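Local coordinates for protein NAD-dependent benzaldehyde dehydrogenase (Legionella pneumophila, PDB 3RHE) that is of unestablished function: it bears the name of a benzaldehyde dehydrogenase but belongs to the glyoxalase/bleomycin resistance superfamily with its vicinal oxygen chelate fold, at residues A[11-16]-A[56-61]; A[19-24]-A[40-45]; A[23-26]-A[30-33]; A[107-112]-A[117-122]. One frame throughout, in Å; residues are numbered along the deposited sequence.

In the fold
Two beta-alpha-beta-beta-beta modules, the hallmark of the vicinal oxygen chelate fold, share one curled sheet. Interactions 2 and 3 lie in the first module, use helix 17-28 and have centres about 4 Å apart; along the chain they are nested inside the loop that interaction 1 closes. Interaction 1 sets the end of strand 8-14 against the linker that follows strand 49-54. Interaction 4, the last hairpin of the second module, comes later, its centre about 14 Å from that of interaction 1 and about 22 Å from that of interaction 2. Arg-117 and Arg-119 bond to linker carbonyls, and Arg-117 also to the Tyr-13 hydroxyl, linking the hairpin to the first strand.

Interaction 1: residues A[11-16]-A[56-61]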
loop_
_atom_site.group_PDB
_atom_site.type_symbol
_atom_site.label_atom_id
_atom_site.label_comp_id
_atom_site.label_asym_id
_atom_site.label_seq_id
_atom_site.Cartn_x
_atom_site.Cartn_y
_atom_site.Cartn_z
ATOM N N LEU A 11 -0.840 -4.629 -1.216
ATOM C CA LEU A 11 0.362 -4.458 -0.422
ATOM C C LEU A 11 0.492 -5.600 0.574
ATOM O O LEU A 11 -0.365 -5.786 1.420
ATOM C CB LEU A 11 0.312 -3.125 0.341
ATOM C CG LEU A 11 1.099 -1.871 -0.040
ATOM C CD1 LEU A 11 1.752 -1.926 -1.406
ATOM C CD2 LEU A 11 0.223 -0.613 0.148
ATOM N N PHE A 12 1.572 -6.362 0.467
ATOM C CA PHE A 12 1.868 -7.413 1.427
ATOM C C PHE A 12 2.939 -6.917 2.400
ATOM O O PHE A 12 4.010 -6.470 1.979
ATOM C CB PHE A 12 2.379 -8.666 0.694
ATOM C CG PHE A 12 1.282 -9.565 0.166
ATOM C CD1 PHE A 12 -0.054 -9.188 0.247
ATOM C CD2 PHE A 12 1.591 -10.771 -0.430
ATOM C CE1 PHE A 12 -1.070 -10.021 -0.252
ATOM C CE2 PHE A 12 0.589 -11.607 -0.926
ATOM C CZ PHE A 12 -0.741 -11.227 -0.835
ATOM N N TYR A 13 2.652 -6.996 3.695
ATOM C CA TYR A 13 3.683 -6.779 4.699
ATOM C C TYR A 13 4.618 -7.996 4.687
ATOM O O TYR A 13 4.152 -9.125 4.787
ATOM C CB TYR A 13 3.066 -6.612 6.090
ATOM C CG TYR A 13 2.073 -5.462 6.224
ATOM C CD1 TYR A 13 1.996 -4.452 5.268
ATOM C CD2 TYR A 13 1.231 -5.375 7.337
ATOM C CE1 TYR A 13 1.080 -3.392 5.403
ATOM C CE2 TYR A 13 0.319 -4.321 7.485
ATOM C CZ TYR A 13 0.255 -3.331 6.522
ATOM O OH TYR A 13 -0.644 -2.286 6.681
ATOM N N VAL A 14 5.925 -7.762 4.551
ATOM C CA VAL A 14 6.906 -8.848 4.553
ATOM C C VAL A 14 8.059 -8.627 5.552
ATOM O O VAL A 14 8.501 -7.488 5.785
ATOM C CB VAL A 14 7.506 -9.093 3.146
ATOM C CG1 VAL A 14 6.415 -9.444 2.139
ATOM C CG2 VAL A 14 8.337 -7.890 2.669
ATOM N N LYS A 15 8.550 -9.716 6.136
ATOM C CA LYS A 15 9.696 -9.617 7.053
ATOM C C LYS A 15 10.969 -9.159 6.333
ATOM O O LYS A 15 11.739 -8.340 6.849
ATOM C CB LYS A 15 9.963 -10.956 7.745
ATOM C CG LYS A 15 9.031 -11.280 8.902
ATOM C CD LYS A 15 9.547 -12.485 9.684
ATOM C CE LYS A 15 9.296 -12.333 11.182
ATOM N NZ LYS A 15 9.777 -13.523 11.962
ATOM N N ASN A 16 11.186 -9.691 5.135
ATOM C CA ASN A 16 12.401 -9.391 4.365
ATOM C C ASN A 16 12.098 -9.209 2.887
ATOM O O ASN A 16 11.975 -10.191 2.160
ATOM C CB ASN A 16 13.431 -10.507 4.553
ATOM C CG ASN A 16 14.774 -10.198 3.880
ATOM O OD1 ASN A 16 14.824 -9.682 2.763
ATOM N ND2 ASN A 16 15.861 -10.532 4.560
ATOM N N GLU A 56 8.603 -3.563 9.179
ATOM C CA GLU A 56 9.108 -2.593 10.138
ATOM C C GLU A 56 8.852 -1.156 9.692
ATOM O O GLU A 56 8.901 -0.230 10.498
ATOM C CB GLU A 56 10.605 -2.826 10.379
ATOM C CG GLU A 56 11.408 -3.153 9.113
ATOM C CD GLU A 56 11.480 -4.650 8.802
ATOM O OE1 GLU A 56 12.499 -5.281 9.159
ATOM O OE2 GLU A 56 10.537 -5.202 8.193
ATOM N N GLU A 57 8.573 -0.976 8.407
ATOM C CA GLU A 57 8.323 0.354 7.852
ATOM C C GLU A 57 6.863 0.803 7.909
ATOM O O GLU A 57 6.555 1.962 7.624
ATOM C CB GLU A 57 8.797 0.404 6.401
ATOM C CG GLU A 57 10.274 0.112 6.248
ATOM C CD GLU A 57 11.129 1.245 6.771
ATOM O OE1 GLU A 57 10.891 2.392 6.342
ATOM O OE2 GLU A 57 12.023 0.991 7.612
ATOM N N ILE A 58 5.952 -0.097 8.255
ATOM C CA ILE A 58 4.537 0.250 8.137
ATOM C C ILE A 58 4.066 1.215 9.224
ATOM O O ILE A 58 4.422 1.076 10.388
ATOM C CB ILE A 58 3.623 -0.980 8.212
ATOM C CG1 ILE A 58 4.172 -2.119 7.353
ATOM C CG2 ILE A 58 2.212 -0.599 7.812
ATOM C CD1 ILE A 58 4.391 -1.750 5.920
ATOM N N GLU A 59 3.260 2.190 8.818
ATOM C CA GLU A 59 2.455 2.973 9.735
ATOM C C GLU A 59 1.051 2.939 9.168
ATOM O O GLU A 59 0.883 3.144 7.974
ATOM C CB GLU A 59 2.952 4.422 9.797
ATOM C CG GLU A 59 4.335 4.557 10.403
ATOM C CD GLU A 59 4.365 4.082 11.839
ATOM O OE1 GLU A 59 3.319 4.193 12.522
ATOM O OE2 GLU A 59 5.426 3.604 12.287
ATOM N N PRO A 60 0.045 2.668 10.014
ATOM C CA PRO A 60 0.175 2.412 11.451
ATOM C C PRO A 60 0.847 1.066 11.691
ATOM O O PRO A 60 0.793 0.204 10.815
ATOM C CB PRO A 60 -1.285 2.349 11.939
ATOM C CG PRO A 60 -2.123 2.817 10.787
ATOM C CD PRO A 60 -1.344 2.490 9.558
ATOM N N LYS A 61 1.474 0.899 12.853
ATOM C CA LYS A 61 2.244 -0.304 13.143
ATOM C C LYS A 61 1.486 -1.569 12.764
ATOM O O LYS A 61 0.300 -1.706 13.054
ATOM C CB LYS A 61 2.638 -0.351 14.620
ATOM C CG LYS A 61 3.501 0.816 15.060
ATOM C CD LYS A 61 4.756 0.911 14.220
ATOM C CE LYS A 61 5.780 1.847 14.852
ATOM N NZ LYS A 61 6.992 1.965 13.987
#
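The hydroxyl of Tyr-13 is gripped by two outside groups, hydrogen-bonding to Glu-70 OE2 and to Arg-117 NH1, while CG2 of Ile-58 rests 3.5 Å from the same OH. The bonds fix the far end of the ring, and Ile-58 covers one of its faces. Its CG1 sits 3.9 Å from the ring centroid and only 15° off the ring normal, a CH-pi contact shifted toward the rim. The isoleucine spreads along the ring: CD1 lies 3.7 Å from Tyr-13 CD1, whereas CG2, anti to the backbone N of Ile-58, reaches the phenol end. Farther on, Glu-56 bends back at chi2 (-90°) and brings OE2 to 3.6 Å from the carbonyl O of Lys-15, a loose approach of two acceptors at the exposed margin. Within the linker, Lys-61 NZ makes a salt bridge of 2.8 Å to Glu-59 OE2, met nearly along its C-O axis, across the cis peptide bond that precedes Pro-60. The arrangement belongs to the passage between the two modules of a vicinal oxygen chelate fold, where the segment leaving strand 49-54 turns past the end of the first strand, 8-14.

Interaction 2: residues A[19-24]-A[40-45]; sequences KSEEFY and AMFVMK
Apolar contact dominates where Tyr-24 and Glu-21 of the helix receive the ring of Phe-42. CB of Tyr-24 stands over one face of that ring, 4.0 Å from its centroid and 28° off the normal, which makes a CH-pi contact; the nearest ring carbon is Phe-42 CE1, at 3.6 Å from Tyr-24 CB. The tyrosine ring itself takes no part here: with CG anti to its carbonyl carbon it leads away from the phenylalanine, and the beta carbon is the part of its side chain that meets the phenylalanine ring. A second aliphatic contact joins Glu-21 CG to the methyl of Ala-40, 3.9 Å from CG to CB, and the same CG lies 4.0 Å from Phe-42 CZ. The glutamate thus lends its methylene groups to the packing.

One polar atom meets the ring at its edge. The carbonyl O of Glu-21 is 3.5 Å from Phe-42 CZ, close to the ring plane, so the oxygen faces the electropositive C-H edge and not the pi cloud. The Glu-21 side chain crosses that of Phe-42 at about a right angle, yet its carboxylate is turned nearly parallel to the ring, 6° between the planes.

Segments 19-24 and 40-43 run almost in the same direction, 16° apart and 9.3 Å between axes. Helix 17-28 rests on one face of the sheet: Tyr-24 continues onto Leu-50 and Leu-52 of strand 49-54 and Phe-12 of strand 8-14, while Leu-28 and Thr-30 adjoin Phe-42.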
loop_
_atom_site.group_PDB
_atom_site.type_symbol
_atom_site.label_atom_id
_atom_site.label_comp_id
_atom_site.label_asym_id
_atom_site.label_seq_id
_atom_site.Cartn_x
_atom_site.Cartn_y
_atom_site.Cartn_z
ATOM N N LYS A 19 14.245 -11.223 0.321
ATOM C CA LYS A 19 13.879 -12.626 0.190
ATOM C C LYS A 19 12.481 -12.831 -0.406
ATOM O O LYS A 19 12.243 -13.798 -1.134
ATOM C CB LYS A 19 13.982 -13.345 1.534
ATOM C CG LYS A 19 15.380 -13.320 2.130
ATOM C CD LYS A 19 15.563 -14.453 3.129
ATOM C CE LYS A 19 16.930 -14.395 3.797
ATOM N NZ LYS A 19 17.210 -15.647 4.561
ATOM N N SER A 20 11.555 -11.937 -0.085
ATOM C CA SER A 20 10.207 -12.014 -0.629
ATOM C C SER A 20 10.221 -11.773 -2.130
ATOM O O SER A 20 9.498 -12.428 -2.885
ATOM C CB SER A 20 9.286 -11.002 0.064
ATOM O OG SER A 20 8.984 -11.420 1.379
ATOM N N GLU A 21 11.043 -10.822 -2.551
ATOM C CA GLU A 21 11.168 -10.465 -3.956
ATOM C C GLU A 21 11.673 -11.647 -4.779
ATOM O O GLU A 21 11.248 -11.847 -5.914
ATOM C CB GLU A 21 12.122 -9.273 -4.101
ATOM C CG GLU A 21 12.277 -8.741 -5.508
ATOM C CD GLU A 21 13.344 -9.474 -6.318
ATOM O OE1 GLU A 21 13.215 -9.529 -7.560
ATOM O OE2 GLU A 21 14.312 -9.992 -5.721
ATOM N N GLU A 22 12.583 -12.427 -4.207
ATOM C CA GLU A 22 13.091 -13.612 -4.895
ATOM C C GLU A 22 12.003 -14.673 -4.993
ATOM O O GLU A 22 11.846 -15.330 -6.037
ATOM C CB GLU A 22 14.318 -14.177 -4.179
ATOM C CG GLU A 22 15.578 -13.333 -4.346
ATOM C CD GLU A 22 15.966 -13.140 -5.805
ATOM O OE1 GLU A 22 16.163 -14.154 -6.517
ATOM O OE2 GLU A 22 16.076 -11.967 -6.237
ATOM N N PHE A 23 11.262 -14.849 -3.901
ATOM C CA PHE A 23 10.139 -15.774 -3.902
ATOM C C PHE A 23 9.186 -15.441 -5.048
ATOM O O PHE A 23 8.848 -16.293 -5.850
ATOM C CB PHE A 23 9.388 -15.741 -2.566
ATOM C CG PHE A 23 8.160 -16.618 -2.542
ATOM C CD1 PHE A 23 8.268 -17.983 -2.289
ATOM C CD2 PHE A 23 6.910 -16.087 -2.792
ATOM C CE1 PHE A 23 7.144 -18.791 -2.269
ATOM C CE2 PHE A 23 5.789 -16.879 -2.778
ATOM C CZ PHE A 23 5.902 -18.244 -2.512
ATOM N N TYR A 24 8.777 -14.183 -5.134
ATOM C CA TYR A 24 7.811 -13.769 -6.145
ATOM C C TYR A 24 8.376 -13.731 -7.582
ATOM O O TYR A 24 7.690 -14.105 -8.535
ATOM C CB TYR A 24 7.143 -12.447 -5.730
ATOM C CG TYR A 24 6.078 -12.690 -4.684
ATOM C CD1 TYR A 24 4.847 -13.207 -5.045
ATOM C CD2 TYR A 24 6.322 -12.454 -3.331
ATOM C CE1 TYR A 24 3.870 -13.462 -4.103
ATOM C CE2 TYR A 24 5.341 -12.702 -2.369
ATOM C CZ TYR A 24 4.122 -13.206 -2.771
ATOM O OH TYR A 24 3.139 -13.469 -1.851
ATOM N N ALA A 40 9.431 -3.822 -2.829
ATOM C CA ALA A 40 9.500 -4.290 -4.209
ATOM C C ALA A 40 8.107 -4.260 -4.818
ATOM O O ALA A 40 7.105 -4.434 -4.112
ATOM C CB ALA A 40 10.108 -5.683 -4.292
HETATM N N MSE A 41 8.033 -4.003 -6.115
HETATM C CA MSE A 41 6.750 -4.000 -6.788
HETATM C C MSE A 41 6.736 -4.862 -8.041
HETATM O O MSE A 41 7.629 -4.752 -8.889
HETATM C CB MSE A 41 6.325 -2.586 -7.160
HETATM C CG MSE A 41 5.077 -2.614 -8.028
HETATM SE SE MSE A 41 3.969 -1.057 -7.858
HETATM C CE MSE A 41 5.124 0.206 -8.792
ATOM N N PHE A 42 5.704 -5.695 -8.154
ATOM C CA PHE A 42 5.482 -6.522 -9.342
ATOM C C PHE A 42 4.208 -6.075 -10.036
ATOM O O PHE A 42 3.204 -5.748 -9.394
ATOM C CB PHE A 42 5.375 -8.017 -8.989
ATOM C CG PHE A 42 6.657 -8.630 -8.504
ATOM C CD1 PHE A 42 7.030 -8.533 -7.173
ATOM C CD2 PHE A 42 7.486 -9.314 -9.377
ATOM C CE1 PHE A 42 8.203 -9.101 -6.721
ATOM C CE2 PHE A 42 8.664 -9.887 -8.935
ATOM C CZ PHE A 42 9.026 -9.778 -7.599
ATOM N N VAL A 43 4.251 -6.055 -11.359
ATOM C CA VAL A 43 3.085 -5.716 -12.137
ATOM C C VAL A 43 2.751 -6.861 -13.074
ATOM O O VAL A 43 3.585 -7.271 -13.882
ATOM C CB VAL A 43 3.307 -4.424 -12.930
ATOM C CG1 VAL A 43 2.143 -4.179 -13.863
ATOM C CG2 VAL A 43 3.503 -3.261 -11.974
HETATM N N MSE A 44 1.533 -7.384 -12.946
HETATM C CA MSE A 44 1.082 -8.487 -13.783
HETATM C C MSE A 44 0.806 -8.032 -15.204
HETATM O O MSE A 44 0.281 -6.949 -15.429
HETATM C CB MSE A 44 -0.201 -9.098 -13.228
HETATM C CG MSE A 44 -0.148 -9.422 -11.763
HETATM SE SE MSE A 44 1.371 -10.569 -11.343
HETATM C CE MSE A 44 0.951 -10.826 -9.454
ATOM N N LYS A 45 1.156 -8.878 -16.161
ATOM C CA LYS A 45 0.745 -8.682 -17.539
ATOM C C LYS A 45 -0.750 -8.377 -17.530
ATOM O O LYS A 45 -1.231 -7.530 -18.283
ATOM C CB LYS A 45 1.038 -9.950 -18.344
ATOM C CG LYS A 45 0.930 -9.780 -19.846
ATOM C CD LYS A 45 1.301 -11.065 -20.572
ATOM C CE LYS A 45 1.142 -10.907 -22.076
ATOM N NZ LYS A 45 -0.227 -10.433 -22.431
#

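Interaction 3: residues A[23-26]-A[30-33]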
loop_
_atom_site.group_PDB
_atom_site.type_symbol
_atom_site.label_atom_id
_atom_site.label_comp_id
_atom_site.label_asym_id
_atom_site.label_seq_id
_atom_site.Cartn_x
_atom_site.Cartn_y
_atom_site.Cartn_z
ATOM N N PHE A 23 11.262 -14.849 -3.901
ATOM C CA PHE A 23 10.139 -15.774 -3.902
ATOM C C PHE A 23 9.186 -15.441 -5.048
ATOM O O PHE A 23 8.848 -16.293 -5.850
ATOM C CB PHE A 23 9.388 -15.741 -2.566
ATOM C CG PHE A 23 8.160 -16.618 -2.542
ATOM C CD1 PHE A 23 8.268 -17.983 -2.289
ATOM C CD2 PHE A 23 6.910 -16.087 -2.792
ATOM C CE1 PHE A 23 7.144 -18.791 -2.269
ATOM C CE2 PHE A 23 5.789 -16.879 -2.778
ATOM C CZ PHE A 23 5.902 -18.244 -2.512
ATOM N N TYR A 24 8.777 -14.183 -5.134
ATOM C CA TYR A 24 7.811 -13.769 -6.145
ATOM C C TYR A 24 8.376 -13.731 -7.582
ATOM O O TYR A 24 7.690 -14.105 -8.535
ATOM C CB TYR A 24 7.143 -12.447 -5.730
ATOM C CG TYR A 24 6.078 -12.690 -4.684
ATOM C CD1 TYR A 24 4.847 -13.207 -5.045
ATOM C CD2 TYR A 24 6.322 -12.454 -3.331
ATOM C CE1 TYR A 24 3.870 -13.462 -4.103
ATOM C CE2 TYR A 24 5.341 -12.702 -2.369
ATOM C CZ TYR A 24 4.122 -13.206 -2.771
ATOM O OH TYR A 24 3.139 -13.469 -1.851
ATOM N N LYS A 25 9.624 -13.299 -7.735
ATOM C CA LYS A 25 10.265 -13.356 -9.041
ATOM C C LYS A 25 10.196 -14.796 -9.561
ATOM O O LYS A 25 9.852 -15.034 -10.712
ATOM C CB LYS A 25 11.713 -12.871 -8.965
ATOM C CG LYS A 25 12.620 -13.410 -10.083
ATOM C CD LYS A 25 12.185 -12.914 -11.453
ATOM C CE LYS A 25 12.947 -13.603 -12.595
ATOM N NZ LYS A 25 12.486 -15.013 -12.837
ATOM N N ASN A 26 10.491 -15.749 -8.684
ATOM C CA ASN A 26 10.466 -17.164 -9.033
ATOM C C ASN A 26 9.050 -17.645 -9.305
ATOM O O ASN A 26 8.792 -18.321 -10.310
ATOM C CB ASN A 26 11.085 -17.993 -7.906
ATOM C CG ASN A 26 11.264 -19.453 -8.279
ATOM O OD1 ASN A 26 10.907 -20.351 -7.512
ATOM N ND2 ASN A 26 11.827 -19.699 -9.458
ATOM N N THR A 30 8.650 -13.393 -13.317
ATOM C CA THR A 30 8.672 -12.017 -13.782
ATOM C C THR A 30 9.625 -11.212 -12.920
ATOM O O THR A 30 9.805 -11.494 -11.731
ATOM C CB THR A 30 7.278 -11.371 -13.712
ATOM O OG1 THR A 30 7.319 -10.072 -14.317
ATOM C CG2 THR A 30 6.844 -11.207 -12.272
ATOM N N GLN A 31 10.246 -10.212 -13.526
ATOM C CA GLN A 31 11.111 -9.312 -12.791
ATOM C C GLN A 31 10.246 -8.241 -12.138
ATOM O O GLN A 31 9.281 -7.780 -12.735
ATOM C CB GLN A 31 12.106 -8.657 -13.752
ATOM C CG GLN A 31 13.479 -8.434 -13.156
ATOM C CD GLN A 31 14.168 -9.733 -12.790
ATOM O OE1 GLN A 31 14.924 -9.795 -11.821
ATOM N NE2 GLN A 31 13.910 -10.783 -13.566
ATOM N N PRO A 32 10.581 -7.833 -10.909
ATOM C CA PRO A 32 9.829 -6.695 -10.373
ATOM C C PRO A 32 10.171 -5.439 -11.174
ATOM O O PRO A 32 11.306 -5.322 -11.631
ATOM C CB PRO A 32 10.353 -6.577 -8.941
ATOM C CG PRO A 32 11.698 -7.156 -8.977
ATOM C CD PRO A 32 11.672 -8.254 -10.014
ATOM N N ILE A 33 9.219 -4.532 -11.363
ATOM C CA ILE A 33 9.527 -3.259 -12.013
ATOM C C ILE A 33 10.358 -2.350 -11.095
ATOM O O ILE A 33 11.027 -1.429 -11.554
ATOM C CB ILE A 33 8.271 -2.505 -12.459
ATOM C CG1 ILE A 33 7.453 -2.062 -11.251
ATOM C CG2 ILE A 33 7.443 -3.349 -13.443
ATOM C CD1 ILE A 33 6.317 -1.140 -11.599
#
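The loop that leaves the C-terminal end of helix 17-28 folds back on the helix's last turns, in the first module of the vicinal oxygen chelate fold, and leads on to strand 34-35. Its one hydrogen bond to segment 23-26 is weak: Thr-30 N donates to Lys-25 O over 3.3 Å, bent to 139° at the hydrogen. It reaches from a helical carbonyl to the amide five residues later. The carbonyl of Thr-30 turns to the same lysine, and Lys-25 CA approaches Thr-30 O at 3.3 Å in a C-H...O contact. Lys-25 CB lies 3.6 Å from that oxygen. The lysine chain bends at chi2 (64°) and again at chi4, which turns its outer methylenes toward Thr-30 and Gln-31, though their exact placement is uncertain. Gln-31 crosses it obliquely, its amide NE2 modelled closer to Lys-25 CE than normal contact, and the exact fit is doubtful. Thr-30 OG1 donates a weak bond of 3.4 Å to Gln-31 O within the loop. One long, bent N-H...O bond and one C-H...O contact, both between Lys-25 and Thr-30, imply weak polar attraction at this partly exposed surface site.

Interaction 4: residues A[107-112]-A[117-122]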
loop_
_atom_site.group_PDB
_atom_site.type_symbol
_atom_site.label_atom_id
_atom_site.label_comp_id
_atom_site.label_asym_id
_atom_site.label_seq_id
_atom_site.Cartn_x
_atom_site.Cartn_y
_atom_site.Cartn_z
ATOM N N THR A 107 -0.770 10.192 2.589
ATOM C CA THR A 107 -1.548 8.966 2.741
ATOM C C THR A 107 -2.442 8.958 3.976
ATOM O O THR A 107 -2.170 9.647 4.952
ATOM C CB THR A 107 -0.586 7.729 2.800
ATOM O OG1 THR A 107 -1.335 6.512 2.752
ATOM C CG2 THR A 107 0.233 7.742 4.080
ATOM N N PHE A 108 -3.510 8.169 3.920
ATOM C CA PHE A 108 -4.292 7.854 5.105
ATOM C C PHE A 108 -4.811 6.426 4.987
ATOM O O PHE A 108 -4.808 5.849 3.898
ATOM C CB PHE A 108 -5.421 8.878 5.360
ATOM C CG PHE A 108 -6.646 8.683 4.503
ATOM C CD1 PHE A 108 -6.737 9.274 3.247
ATOM C CD2 PHE A 108 -7.725 7.949 4.972
ATOM C CE1 PHE A 108 -7.868 9.103 2.459
ATOM C CE2 PHE A 108 -8.862 7.786 4.193
ATOM C CZ PHE A 108 -8.931 8.362 2.932
ATOM N N VAL A 109 -5.223 5.831 6.100
ATOM C CA VAL A 109 -5.750 4.459 6.030
ATOM C C VAL A 109 -7.012 4.225 6.848
ATOM O O VAL A 109 -7.146 4.707 7.977
ATOM C CB VAL A 109 -4.668 3.345 6.271
ATOM C CG1 VAL A 109 -3.472 3.868 6.993
ATOM C CG2 VAL A 109 -5.257 2.085 6.960
ATOM N N GLY A 110 -7.946 3.511 6.234
ATOM C CA GLY A 110 -9.147 3.075 6.908
ATOM C C GLY A 110 -9.160 1.566 7.070
ATOM O O GLY A 110 -8.221 0.881 6.657
ATOM N N VAL A 111 -10.213 1.047 7.689
ATOM C CA VAL A 111 -10.391 -0.398 7.787
ATOM C C VAL A 111 -11.830 -0.764 7.505
ATOM O O VAL A 111 -12.747 0.031 7.740
ATOM C CB VAL A 111 -10.023 -0.957 9.177
ATOM C CG1 VAL A 111 -8.526 -0.873 9.408
ATOM C CG2 VAL A 111 -10.815 -0.250 10.283
ATOM N N ASP A 112 -12.032 -1.973 7.009
ATOM C CA ASP A 112 -13.379 -2.449 6.773
ATOM C C ASP A 112 -13.905 -3.108 8.055
ATOM O O ASP A 112 -13.184 -3.166 9.044
ATOM C CB ASP A 112 -13.426 -3.353 5.521
ATOM C CG ASP A 112 -12.896 -4.760 5.756
ATOM O OD1 ASP A 112 -12.437 -5.079 6.869
ATOM O OD2 ASP A 112 -12.953 -5.571 4.791
ATOM N N ARG A 117 -7.138 -3.484 6.109
ATOM C CA ARG A 117 -6.685 -2.109 5.885
ATOM C C ARG A 117 -6.840 -1.657 4.430
ATOM O O ARG A 117 -6.559 -2.400 3.477
ATOM C CB ARG A 117 -5.238 -1.921 6.345
ATOM C CG ARG A 117 -5.029 -2.035 7.850
ATOM C CD ARG A 117 -3.545 -2.009 8.193
ATOM N NE ARG A 117 -3.305 -1.928 9.630
ATOM C CZ ARG A 117 -2.136 -1.600 10.176
ATOM N NH1 ARG A 117 -1.084 -1.327 9.401
ATOM N NH2 ARG A 117 -2.019 -1.547 11.497
ATOM N N LEU A 118 -7.280 -0.419 4.286
ATOM C CA LEU A 118 -7.564 0.183 2.997
ATOM C C LEU A 118 -6.802 1.503 2.965
ATOM O O LEU A 118 -7.089 2.403 3.744
ATOM C CB LEU A 118 -9.067 0.458 2.888
ATOM C CG LEU A 118 -10.008 -0.743 3.080
ATOM C CD1 LEU A 118 -11.455 -0.292 3.024
ATOM C CD2 LEU A 118 -9.764 -1.776 2.009
ATOM N N ARG A 119 -5.836 1.626 2.065
ATOM C CA ARG A 119 -4.980 2.799 2.070
ATOM C C ARG A 119 -5.155 3.655 0.828
ATOM O O ARG A 119 -5.197 3.144 -0.292
ATOM C CB ARG A 119 -3.504 2.409 2.226
ATOM C CG ARG A 119 -2.530 3.597 2.080
ATOM C CD ARG A 119 -1.056 3.154 2.095
ATOM N NE ARG A 119 -0.696 2.448 3.325
ATOM C CZ ARG A 119 -0.343 3.037 4.459
ATOM N NH1 ARG A 119 -0.306 4.361 4.543
ATOM N NH2 ARG A 119 -0.029 2.299 5.515
ATOM N N ILE A 120 -5.252 4.963 1.038
ATOM C CA ILE A 120 -5.227 5.933 -0.050
ATOM C C ILE A 120 -3.847 6.605 -0.001
ATOM O O ILE A 120 -3.385 6.990 1.072
ATOM C CB ILE A 120 -6.307 7.048 0.144
ATOM C CG1 ILE A 120 -7.730 6.473 0.276
ATOM C CG2 ILE A 120 -6.238 8.077 -0.984
ATOM C CD1 ILE A 120 -8.230 5.746 -0.932
ATOM N N PHE A 121 -3.186 6.749 -1.140
ATOM C CA PHE A 121 -1.913 7.472 -1.150
ATOM C C PHE A 121 -1.660 8.183 -2.467
ATOM O O PHE A 121 -2.131 7.759 -3.526
ATOM C CB PHE A 121 -0.735 6.545 -0.834
ATOM C CG PHE A 121 -0.428 5.560 -1.933
ATOM C CD1 PHE A 121 0.607 5.792 -2.826
ATOM C CD2 PHE A 121 -1.189 4.408 -2.085
ATOM C CE1 PHE A 121 0.886 4.891 -3.847
ATOM C CE2 PHE A 121 -0.917 3.504 -3.112
ATOM C CZ PHE A 121 0.130 3.751 -3.989
ATOM N N CYS A 122 -0.922 9.282 -2.373
ATOM C CA CYS A 122 -0.343 9.949 -3.527
ATOM C C CYS A 122 1.176 9.923 -3.348
ATOM O O CYS A 122 1.689 10.354 -2.312
ATOM C CB CYS A 122 -0.813 11.408 -3.595
ATOM S SG CYS A 122 -0.034 12.338 -4.935
#
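Thr-107 OG1 donates to Ile-120 O at 2.7 Å and accepts from Arg-119 NH1 at 3.0 Å, so a buried hydroxyl couples a side chain to the backbone of the antiparallel hairpin formed by strands 105-111 and 117-123. The threonine oxygen lies at the guanidinium edge, 9° out of its plane, and Arg-119 is further anchored by a salt bridge from NE to Glu-70 and a bond from NH2 to Glu-59 O. Ile-120 O accepts a second hydrogen bond, from Phe-108 N. That hydrogen-bonded pair is completed by Ile-120 N to Phe-108 O at 3.0 Å, and the next by Gly-110 with Leu-118, two bonds of 2.9 Å each between N and O.

On the face bearing Thr-107, Val-109 and Val-111, Val-109 CG1 covers one face of the Arg-119 guanidinium. Arg-117, extended from CG to NE, runs alongside Val-111 and reaches Pro-60 O and Lys-61 O in the linker. On the other face Phe-108 packs against Ile-120, and the rings of His-85 and Trp-88 of helix 78-90 meet Phe-108 edge-to-face. Phe-108 takes the position between backbone N and carbonyl carbon (chi1 79°), which carries its CE1 to 3.4 Å from Ile-120 CG1.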